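Local coordinates for choline binding protein A (Lactobacillus salivarius str. Ren, PDB 5GT1), which binds zinc through an M23 peptidase-family domain, the part modelled here, and probably acts on peptidoglycan at the cell surface, with the help of choline-binding repeats, at residues L60-S64 / I65-G69; I150-S153 / F154-N157; I83-A87 / G88-Y92. All blocks are in the same frame, centred on the assembly; numbering follows the deposited sequence.

Contact 1 (L60-S64 / I65-G69). With ZN (zinc ion), chain B.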
# COMPACT_ATOMS: atom_id res chain seq x y z
N LEU A 60 -1.41 2.28 5.27
CA LEU A 60 -2.44 3.28 5.08
C LEU A 60 -3.61 2.63 4.34
O LEU A 60 -3.41 2.04 3.28
CB LEU A 60 -1.88 4.45 4.26
CG LEU A 60 -2.83 5.64 4.01
CD1 LEU A 60 -3.26 6.28 5.33
CD2 LEU A 60 -2.15 6.67 3.10
N ASP A 61 -4.80 2.72 4.91
CA ASP A 61 -5.99 2.13 4.30
C ASP A 61 -6.77 3.14 3.45
O ASP A 61 -7.09 4.24 3.91
CB ASP A 61 -6.94 1.62 5.37
CG ASP A 61 -6.39 0.42 6.12
OD1 ASP A 61 -5.40 -0.19 5.68
OD2 ASP A 61 -7.01 0.08 7.15
N PHE A 62 -7.11 2.74 2.23
CA PHE A 62 -7.93 3.56 1.34
C PHE A 62 -9.25 2.81 1.18
O PHE A 62 -9.29 1.81 0.47
CB PHE A 62 -7.24 3.66 -0.03
CG PHE A 62 -5.93 4.42 -0.00
CD1 PHE A 62 -5.88 5.75 -0.45
CD2 PHE A 62 -4.74 3.81 0.42
CE1 PHE A 62 -4.68 6.46 -0.43
CE2 PHE A 62 -3.53 4.52 0.43
CZ PHE A 62 -3.51 5.84 -0.00
N GLY A 63 -10.30 3.28 1.85
CA GLY A 63 -11.61 2.61 1.79
C GLY A 63 -12.35 2.90 0.50
O GLY A 63 -12.14 3.94 -0.13
N SER A 64 -13.22 1.98 0.09
CA SER A 64 -14.02 2.21 -1.13
C SER A 64 -14.96 3.41 -0.96
O SER A 64 -15.34 4.03 -1.93
CB SER A 64 -14.81 0.96 -1.50
OG SER A 64 -15.70 0.59 -0.46
N ILE A 65 -15.31 3.74 0.29
CA ILE A 65 -16.17 4.90 0.56
C ILE A 65 -15.38 6.22 0.55
O ILE A 65 -15.74 7.16 -0.18
CB ILE A 65 -16.92 4.76 1.90
CG1 ILE A 65 -17.85 3.54 1.86
CG2 ILE A 65 -17.76 6.00 2.18
CD1 ILE A 65 -18.23 3.02 3.23
N ASP A 66 -14.32 6.28 1.35
CA ASP A 66 -13.50 7.49 1.46
C ASP A 66 -12.61 7.77 0.23
O ASP A 66 -12.33 8.94 -0.10
CB ASP A 66 -12.63 7.42 2.71
CG ASP A 66 -11.96 6.07 2.88
OD1 ASP A 66 -10.76 5.94 2.58
OD2 ASP A 66 -12.66 5.12 3.29
N HIS A 67 -12.17 6.70 -0.44
CA HIS A 67 -11.33 6.83 -1.65
C HIS A 67 -11.88 5.98 -2.75
O HIS A 67 -11.31 4.92 -3.07
CB HIS A 67 -9.87 6.46 -1.34
CG HIS A 67 -9.19 7.43 -0.42
ND1 HIS A 67 -9.45 7.47 0.90
CD2 HIS A 67 -8.28 8.44 -0.68
CE1 HIS A 67 -8.72 8.46 1.47
NE2 HIS A 67 -8.01 9.05 0.50
N PRO A 68 -13.01 6.42 -3.35
CA PRO A 68 -13.69 5.59 -4.34
C PRO A 68 -12.88 5.40 -5.62
O PRO A 68 -12.03 6.23 -5.97
CB PRO A 68 -15.01 6.36 -4.62
CG PRO A 68 -14.74 7.77 -4.19
CD PRO A 68 -13.74 7.68 -3.08
N GLY A 69 -13.12 4.27 -6.26
CA GLY A 69 -12.48 3.97 -7.53
C GLY A 69 -12.34 2.47 -7.68
O GLY A 69 -12.48 1.74 -6.72
ZN ZN B . -4.56 -1.64 7.01
O HOH W 1 -6.54 -2.20 8.46
O HOH W 2 -3.94 -3.43 8.30
O HOH W 3 -5.83 -3.19 6.25
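Asp66 OD1 is gripped by two N-H groups. Gly63 N reaches Asp66 OD1 at 2.8 Å on its syn side, and His67 ND1 binds Asp66 OD1 on the anti side at 2.6 Å, almost straight (161°), with the oxygen lying in the imidazole plane. CG of Asp66 sits between its own backbone N and carbonyl carbon (chi1 45°), which folds the carboxylate back over Gly63, where a side chain would collide with OD2. The turn is closed by a backbone bond from His67 N to Gly63 O at 2.8 Å. The imidazole meets Phe62 in a T-shaped stack: the CD1 edge of the phenyl ring points at the histidine face, off its centre, with the planes 80° apart and Phe62 CD1 3.6 Å from His67 CD2. Phe37 stacks on His67 and meets Phe62 edge-to-face, while His67 NE2 is hydrogen-bonded to the backbone O of Glu34. This turn follows the end of strand 56-63 of the M23 peptidase-family sheet, which carries the zinc ligands His57 and Asp61. Asp61 OD1 binds the zinc ion at 2.1 Å, with His57, His137 and three waters completing the shell; Asp61 OD2 accepts a bond from one of those waters at 2.7 Å.

Contact 2 (I150-S153 / F154-N157)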
# COMPACT_ATOMS: atom_id res chain seq x y z
N ILE A 150 6.94 -8.14 7.03
CA ILE A 150 5.62 -8.62 7.44
C ILE A 150 5.63 -9.23 8.86
O ILE A 150 4.67 -9.08 9.63
CB ILE A 150 4.99 -9.55 6.38
CG1 ILE A 150 4.72 -8.76 5.09
CG2 ILE A 150 3.67 -10.12 6.88
CD1 ILE A 150 4.50 -9.62 3.86
N ALA A 151 6.73 -9.87 9.24
CA ALA A 151 6.90 -10.35 10.62
C ALA A 151 6.86 -9.21 11.65
O ALA A 151 6.55 -9.42 12.83
CB ALA A 151 8.19 -11.15 10.75
N ASN A 152 7.14 -7.99 11.18
CA ASN A 152 7.03 -6.79 12.01
C ASN A 152 5.78 -5.95 11.75
O ASN A 152 5.79 -4.74 11.96
CB ASN A 152 8.27 -5.92 11.80
CG ASN A 152 9.49 -6.47 12.51
OD1 ASN A 152 9.66 -6.26 13.71
ND2 ASN A 152 10.34 -7.18 11.78
N SER A 153 4.70 -6.59 11.30
CA SER A 153 3.44 -5.90 11.03
C SER A 153 2.91 -5.10 12.21
O SER A 153 2.23 -4.10 12.01
CB SER A 153 2.36 -6.90 10.60
OG SER A 153 2.71 -7.47 9.36
N PHE A 154 3.20 -5.54 13.44
CA PHE A 154 2.65 -4.87 14.63
C PHE A 154 3.71 -4.17 15.49
O PHE A 154 3.46 -3.76 16.63
CB PHE A 154 1.74 -5.82 15.41
CG PHE A 154 0.63 -6.38 14.55
CD1 PHE A 154 -0.46 -5.57 14.18
CD2 PHE A 154 0.70 -7.67 14.05
CE1 PHE A 154 -1.47 -6.05 13.36
CE2 PHE A 154 -0.32 -8.17 13.23
CZ PHE A 154 -1.40 -7.36 12.88
N ASN A 155 4.88 -3.98 14.89
CA ASN A 155 6.01 -3.42 15.61
C ASN A 155 6.36 -2.05 15.06
O ASN A 155 6.80 -1.92 13.92
CB ASN A 155 7.21 -4.37 15.54
CG ASN A 155 6.96 -5.68 16.27
OD1 ASN A 155 6.15 -5.75 17.20
ND2 ASN A 155 7.66 -6.73 15.85
N ASN A 156 6.16 -1.05 15.90
CA ASN A 156 6.46 0.34 15.59
C ASN A 156 7.96 0.64 15.78
O ASN A 156 8.35 1.46 16.60
CB ASN A 156 5.57 1.22 16.48
CG ASN A 156 5.64 2.70 16.14
OD1 ASN A 156 6.03 3.09 15.04
ND2 ASN A 156 5.28 3.53 17.11
N ASN A 157 8.79 -0.03 15.00
CA ASN A 157 10.23 0.02 15.20
C ASN A 157 10.99 0.65 14.04
O ASN A 157 12.21 0.48 13.93
CB ASN A 157 10.76 -1.38 15.50
CG ASN A 157 10.61 -2.33 14.33
OD1 ASN A 157 9.94 -2.02 13.33
ND2 ASN A 157 11.25 -3.49 14.42
O HOH W 4 4.57 -7.87 14.30
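The phenyl ring of Phe154 carries Ser153 CB over one face, a CH-pi contact with CB 4.2 Å from the ring centroid and displaced toward the rim beside CD2 and CE2. The amides of Asn152 and Asn155 meet differently, their planes turned 66° apart and the side chains crossing at about a right angle. Asn155 ND2 gives a nearly straight bond (174°) to Asn152 OD1 at 3.0 Å; the oxygen lies in the plane of the Asn155 amide, whereas the donor stands above the plane of the Asn152 amide. Asn157 ND2 adds a weak bond to Asn152 OD1 at 3.3 Å, while its OD1 is taken by Thr159. The other end of the Asn152 amide, ND2, is held by Lys148 O, so the group is fixed at both ends. The backbone that carries these amides makes a type I beta turn from Asn152 to Asn155, closed by Asn155 N to Asn152 O at 3.2 Å, as the chain leaves helix 146-151 of the M23 peptidase-family domain. An alanine in place of Asn152 is likely to leave the Asn155 amide without its acceptor and free to turn, and Lys148 O without this donor. Ser153 OG, anti to its own carbonyl carbon (chi1 -66°), turns back to the helix and bonds Ile150 O at 2.6 Å on a lone pair; Ser153 N binds that oxygen too. A water accepts from Phe154 N at 2.8 Å and donates to Ala151 O, bridging Ala151 and the turn.

Contact 3 (I83-A87 / G88-Y92)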
# COMPACT_ATOMS: atom_id res chain seq x y z
N ILE A 83 3.71 -11.86 -6.03
CA ILE A 83 2.26 -11.86 -5.90
C ILE A 83 1.95 -13.10 -5.08
O ILE A 83 2.34 -14.22 -5.48
CB ILE A 83 1.56 -11.91 -7.28
CG1 ILE A 83 1.96 -10.67 -8.14
CG2 ILE A 83 0.05 -12.02 -7.13
CD1 ILE A 83 1.43 -10.70 -9.56
N GLY A 84 1.26 -12.91 -3.96
CA GLY A 84 0.93 -14.05 -3.10
C GLY A 84 -0.34 -13.91 -2.31
O GLY A 84 -1.10 -12.95 -2.48
N TYR A 85 -0.56 -14.89 -1.45
CA TYR A 85 -1.71 -14.89 -0.55
C TYR A 85 -1.24 -15.23 0.87
O TYR A 85 -0.64 -16.29 1.08
CB TYR A 85 -2.77 -15.93 -0.99
CG TYR A 85 -3.92 -15.98 -0.01
CD1 TYR A 85 -4.98 -15.10 -0.14
CD2 TYR A 85 -3.90 -16.86 1.09
CE1 TYR A 85 -6.02 -15.11 0.78
CE2 TYR A 85 -4.93 -16.86 2.01
CZ TYR A 85 -5.98 -15.99 1.85
OH TYR A 85 -7.03 -15.98 2.76
N ILE A 86 -1.52 -14.34 1.82
CA ILE A 86 -1.33 -14.63 3.23
C ILE A 86 -2.57 -14.09 3.91
O ILE A 86 -2.84 -12.88 3.82
CB ILE A 86 -0.08 -13.94 3.80
CG1 ILE A 86 1.20 -14.53 3.19
CG2 ILE A 86 -0.05 -14.03 5.33
CD1 ILE A 86 2.43 -13.66 3.39
N ALA A 87 -3.35 -14.95 4.58
CA ALA A 87 -4.59 -14.50 5.21
C ALA A 87 -4.29 -13.31 6.14
O ALA A 87 -3.32 -13.35 6.90
CB ALA A 87 -5.28 -15.62 5.98
N GLY A 88 -5.10 -12.26 6.05
CA GLY A 88 -4.78 -10.98 6.69
C GLY A 88 -4.37 -9.93 5.67
O GLY A 88 -4.98 -8.86 5.58
N LEU A 89 -3.33 -10.22 4.89
CA LEU A 89 -3.00 -9.42 3.70
C LEU A 89 -3.93 -9.81 2.56
O LEU A 89 -4.11 -9.06 1.59
CB LEU A 89 -1.56 -9.68 3.27
CG LEU A 89 -0.41 -9.17 4.15
CD1 LEU A 89 -0.20 -10.04 5.37
CD2 LEU A 89 0.87 -9.11 3.31
N GLU A 90 -4.53 -11.00 2.70
CA GLU A 90 -5.26 -11.65 1.59
C GLU A 90 -4.35 -11.70 0.35
O GLU A 90 -3.16 -11.97 0.48
CB GLU A 90 -6.61 -10.96 1.35
CG GLU A 90 -7.51 -10.90 2.59
CD GLU A 90 -7.70 -12.25 3.27
OE1 GLU A 90 -8.16 -13.19 2.59
OE2 GLU A 90 -7.40 -12.38 4.49
N ASN A 91 -4.88 -11.42 -0.84
CA ASN A 91 -4.04 -11.38 -2.05
C ASN A 91 -3.25 -10.06 -2.10
O ASN A 91 -3.84 -8.98 -1.96
CB ASN A 91 -4.89 -11.55 -3.32
CG ASN A 91 -5.64 -12.88 -3.33
OD1 ASN A 91 -5.04 -13.93 -3.52
ND2 ASN A 91 -6.95 -12.83 -3.11
N TYR A 92 -1.93 -10.16 -2.27
CA TYR A 92 -1.10 -8.95 -2.27
C TYR A 92 -0.10 -8.90 -3.43
O TYR A 92 0.29 -9.93 -3.97
CB TYR A 92 -0.38 -8.79 -0.93
CG TYR A 92 0.60 -9.91 -0.66
CD1 TYR A 92 1.94 -9.78 -1.02
CD2 TYR A 92 0.19 -11.09 -0.06
CE1 TYR A 92 2.85 -10.80 -0.80
CE2 TYR A 92 1.09 -12.12 0.18
CZ TYR A 92 2.42 -11.98 -0.20
OH TYR A 92 3.33 -12.99 0.02
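Tyr85 reaches across the hairpin to Glu90, its CG anti to the backbone N (chi1 177°), which lays the ring alongside the returning chain. Its CB lies near Asn91 OD1, and Tyr85 CD1 comes within 3.6 Å of Asn91 OD1 at the ring edge. Next along, CE1 passes Glu90 CA and OE1, and Tyr85 OH ends 3.0 Å from Glu90 OE1, a hydrogen bond that is not settled, because the hydroxyl proton could go to another acceptor. The two side chains run alongside each other in the same direction, with ring and carboxylate planes 82° apart. The bent Glu90 chain brings its second oxygen back to the turn, where Gly88 N donates to Glu90 OE2 at 2.8 Å, nearly straight (175°) but from above the carboxylate plane. The carboxylate thus sits between the tyrosine hydroxyl and the turn. Gly88 takes backbone angles at which a CB would run into Ala87 O. Asn91 has its ND2 held by Phe108 O.

On the other side of the hairpin the Tyr92 ring folds over Gly84, whose CA lies 4.1 Å from the ring centroid in a CH-pi contact; a side chain at Gly84 would collide with the tyrosine OH. Leu89 CD2 covers the opposite face toward the rim, and Ile86 CD1 touches Tyr92 CE2 at 3.8 Å. Met147 of helix 146-151 packs on both Ile86 and Tyr92. Gly84 and Tyr92 form an antiparallel hydrogen-bonded pair, with Tyr92 N to Gly84 O at 2.9 Å. Tyr85 and Asn91 follow as a non-hydrogen-bonded pair, then Ile86 N donates to Glu90 O. The whole is a beta hairpin, joining strands 78-86 and 92-96 of the antiparallel sheet in the M23 peptidase-family domain.

Overall arrangement
The three contacts lie round the zinc site, two of them touching. Contact 1 holds the zinc ligand Asp61 itself, whereas the Phe154 side chain of contact 2 lies about 8 Å from the metal and the Leu89 side chain of contact 3 about 9 Å from it. Contacts 2 and 3 meet directly: Ile150 CD1 packs on Leu89 CD2 at 3.7 Å, joining helix 146-151 to the hairpin. Contact 1 touches neither; its nearest atoms are about 10 Å from contact 2 and about 9 Å from contact 3. Contacts 1 and 3 nevertheless both reach the same antiparallel sheet, their centres about 19 Å apart.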